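Long-range contact in seryl-tRNA synthetase, cytoplasmic (Candida albicans, PDB 3QO8), which activates serine with ATP and transfers it to the acceptor end of tRNA(Ser), working as a homodimeric class II aminoacyl-tRNA synthetase: residues 110-116 / 346-350. Sequence-based numbering, arbitrary orientation.
Sequences NIVHESV and NAAAK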
ATOM      1  N   ASN A 110      13.851  -1.249 -26.475  1.00 25.91           N
ATOM      2  CA  ASN A 110      14.394  -2.560 -26.792  1.00 23.02           C
ATOM      3  C   ASN A 110      14.111  -2.903 -28.267  1.00 29.78           C
ATOM      4  O   ASN A 110      13.159  -2.383 -28.865  1.00 22.02           O
ATOM      5  CB  ASN A 110      13.752  -3.600 -25.870  1.00 18.60           C
ATOM      6  CG  ASN A 110      14.581  -4.856 -25.742  1.00 21.00           C
ATOM      7  OD1 ASN A 110      15.626  -4.982 -26.366  1.00 24.92           O
ATOM      8  ND2 ASN A 110      14.126  -5.785 -24.906  1.00 22.65           N
ATOM      9  N   ILE A 111      14.931  -3.770 -28.855  1.00 24.85           N
ATOM     10  CA  ILE A 111      14.722  -4.178 -30.249  1.00 26.55           C
ATOM     11  C   ILE A 111      13.433  -4.964 -30.393  1.00 25.90           C
ATOM     12  O   ILE A 111      13.280  -6.037 -29.807  1.00 25.06           O
ATOM     13  CB  ILE A 111      15.862  -5.065 -30.773  1.00 29.42           C
ATOM     14  CG1 ILE A 111      17.210  -4.362 -30.607  1.00 31.08           C
ATOM     15  CG2 ILE A 111      15.608  -5.456 -32.238  1.00 28.80           C
ATOM     16  CD1 ILE A 111      17.180  -2.940 -31.041  1.00 37.37           C
ATOM     17  N   VAL A 112      12.505  -4.432 -31.176  1.00 19.28           N
ATOM     18  CA  VAL A 112      11.254  -5.126 -31.427  1.00 30.54           C
ATOM     19  C   VAL A 112      11.477  -6.429 -32.187  1.00 29.73           C
ATOM     20  O   VAL A 112      12.097  -6.453 -33.249  1.00 26.08           O
ATOM     21  CB  VAL A 112      10.260  -4.255 -32.206  1.00 28.36           C
ATOM     22  CG1 VAL A 112       8.990  -5.040 -32.453  1.00 23.56           C
ATOM     23  CG2 VAL A 112       9.974  -2.981 -31.425  1.00 29.68           C
ATOM     24  N   HIS A 113      10.957  -7.509 -31.624  1.00 25.22           N
ATOM     25  CA  HIS A 113      11.113  -8.827 -32.203  1.00 25.63           C
ATOM     26  C   HIS A 113      10.488  -8.866 -33.597  1.00 29.56           C
ATOM     27  O   HIS A 113       9.416  -8.303 -33.833  1.00 22.45           O
ATOM     28  CB  HIS A 113      10.481  -9.870 -31.287  1.00 27.00           C
ATOM     29  CG  HIS A 113      10.809 -11.280 -31.661  1.00 36.50           C
ATOM     30  ND1 HIS A 113       9.913 -12.103 -32.308  1.00 42.43           N
ATOM     31  CD2 HIS A 113      11.935 -12.010 -31.488  1.00 36.88           C
ATOM     32  CE1 HIS A 113      10.469 -13.284 -32.507  1.00 40.14           C
ATOM     33  NE2 HIS A 113      11.694 -13.255 -32.018  1.00 38.78           N
ATOM     34  N   GLU A 114      11.182  -9.516 -34.523  1.00 29.11           N
ATOM     35  CA  GLU A 114      10.745  -9.574 -35.921  1.00 32.10           C
ATOM     36  C   GLU A 114       9.335 -10.105 -36.132  1.00 38.21           C
ATOM     37  O   GLU A 114       8.717  -9.843 -37.165  1.00 41.29           O
ATOM     38  CB  GLU A 114      11.731 -10.402 -36.746  1.00 31.12           C
ATOM     39  CG  GLU A 114      13.050  -9.696 -36.996  1.00 42.66           C
ATOM     40  CD  GLU A 114      12.894  -8.474 -37.884  1.00 61.40           C
ATOM     41  OE1 GLU A 114      11.788  -8.275 -38.436  1.00 70.84           O
ATOM     42  OE2 GLU A 114      13.879  -7.713 -38.035  1.00 60.83           O
ATOM     43  N   SER A 115       8.820 -10.855 -35.171  1.00 34.28           N
ATOM     44  CA  SER A 115       7.495 -11.438 -35.325  1.00 36.27           C
ATOM     45  C   SER A 115       6.372 -10.460 -34.976  1.00 38.05           C
ATOM     46  O   SER A 115       5.212 -10.760 -35.212  1.00 40.35           O
ATOM     47  CB  SER A 115       7.358 -12.696 -34.477  1.00 26.67           C
ATOM     48  OG  SER A 115       7.239 -12.361 -33.105  1.00 33.82           O
ATOM     49  N   VAL A 116       6.715  -9.306 -34.406  1.00 32.03           N
ATOM     50  CA  VAL A 116       5.712  -8.323 -33.996  1.00 26.11           C
ATOM     51  C   VAL A 116       5.189  -7.507 -35.184  1.00 30.14           C
ATOM     52  O   VAL A 116       5.969  -7.039 -36.008  1.00 27.84           O
ATOM     53  CB  VAL A 116       6.271  -7.363 -32.909  1.00 25.05           C
ATOM     54  CG1 VAL A 116       5.264  -6.261 -32.575  1.00 21.27           C
ATOM     55  CG2 VAL A 116       6.641  -8.145 -31.631  1.00 22.69           C
ATOM     56  N   ASN A 346       9.188   0.546 -23.584  1.00 26.25           N
ATOM     57  CA  ASN A 346      10.601   0.447 -23.943  1.00 26.22           C
ATOM     58  C   ASN A 346      11.226  -0.916 -23.666  1.00 27.82           C
ATOM     59  O   ASN A 346      12.071  -1.378 -24.423  1.00 29.05           O
ATOM     60  CB  ASN A 346      11.438   1.504 -23.203  1.00 31.00           C
ATOM     61  CG  ASN A 346      11.129   2.918 -23.639  1.00 35.44           C
ATOM     62  OD1 ASN A 346      10.432   3.143 -24.624  1.00 36.46           O
ATOM     63  ND2 ASN A 346      11.651   3.887 -22.896  1.00 33.46           N
ATOM     64  N   ALA A 347      10.842  -1.552 -22.565  1.00 23.40           N
ATOM     65  CA  ALA A 347      11.522  -2.777 -22.161  1.00 23.60           C
ATOM     66  C   ALA A 347      11.121  -3.992 -22.999  1.00 25.67           C
ATOM     67  O   ALA A 347      11.906  -4.919 -23.163  1.00 22.92           O
ATOM     68  CB  ALA A 347      11.320  -3.050 -20.644  1.00 18.73           C
ATOM     69  N   ALA A 348       9.903  -3.980 -23.542  1.00 17.28           N
ATOM     70  CA  ALA A 348       9.354  -5.165 -24.189  1.00 21.20           C
ATOM     71  C   ALA A 348       9.851  -5.336 -25.619  1.00 25.91           C
ATOM     72  O   ALA A 348       9.736  -4.418 -26.430  1.00 25.32           O
ATOM     73  CB  ALA A 348       7.823  -5.117 -24.169  1.00 22.58           C
ATOM     74  N   ALA A 349      10.403  -6.513 -25.921  1.00 22.81           N
ATOM     75  CA  ALA A 349      10.722  -6.878 -27.295  1.00 20.26           C
ATOM     76  C   ALA A 349       9.492  -7.503 -27.960  1.00 22.95           C
ATOM     77  O   ALA A 349       9.358  -7.461 -29.177  1.00 19.74           O
ATOM     78  CB  ALA A 349      11.904  -7.845 -27.350  1.00 21.54           C
ATOM     79  N   LYS A 350       8.602  -8.070 -27.148  1.00 21.83           N
ATOM     80  CA  LYS A 350       7.372  -8.694 -27.639  1.00 23.13           C
ATOM     81  C   LYS A 350       6.370  -8.730 -26.503  1.00 22.95           C
ATOM     82  O   LYS A 350       6.751  -9.001 -25.358  1.00 20.11           O
ATOM     83  CB  LYS A 350       7.656 -10.124 -28.103  1.00 24.50           C
ATOM     84  CG  LYS A 350       6.456 -10.853 -28.712  1.00 29.47           C
ATOM     85  CD  LYS A 350       6.830 -12.267 -29.124  1.00 37.04           C
ATOM     86  CE  LYS A 350       5.654 -12.996 -29.774  1.00 46.18           C
ATOM     87  NZ  LYS A 350       5.233 -12.412 -31.091  1.00 46.57           N
TER
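Asn346 meets Asn110 through the backbone: its carbonyl O accepts a hydrogen bond from Asn110 N, 2.7 Å away. One residue on, the Ala347 O receives the side-chain amide of the same asparagine, ND2 standing 3.0 Å away and above the carbonyl plane, while that oxygen lies nearly in the plane of the amide. A chi1 of -158°, which turns CG away from the backbone N, sends the Asn110 side chain toward 346-350 for this second bond; backbone N and side chain together thus grip two successive carbonyls. ND2 also hydrogen-bonds Thr374 OG1, which helps fix the rotation of the amide. Ala349 then presses its methyl against the other backbone, CB lying 3.3 Å from Ile111 O, while its own carbonyl O accepts a hydrogen bond from His113 N at 2.9 Å. Val116 CG2 packs beside that oxygen. The chain of Lys350 runs extended past Val116, CG lying 4.0 Å from Val116 CG2, until a bend at chi4 (66°) brings NZ within 2.8 Å of Ser115 OG. That hydroxyl also shares a hydrogen bond with His113 ND1, in the plane of the imidazole at its edge; Ser115, inside the type I turn from His113 to Val116, therefore joins the ring to the ammonium. The contact exemplifies two irregular segments joined mainly by backbone carbonyls. It ties the linker between helix 74-107, in the tRNA-binding N-terminal domain, and strand 126-131 to the catalytic core, where Ala349 and Lys350 form a classic beta bulge opposite Asn372 as strand 350-358 begins, with helix 15-25 against Ile111 and Val112, helix 376-381 beside Asn346 and Ala347, and helix 312-329 packing on Lys350.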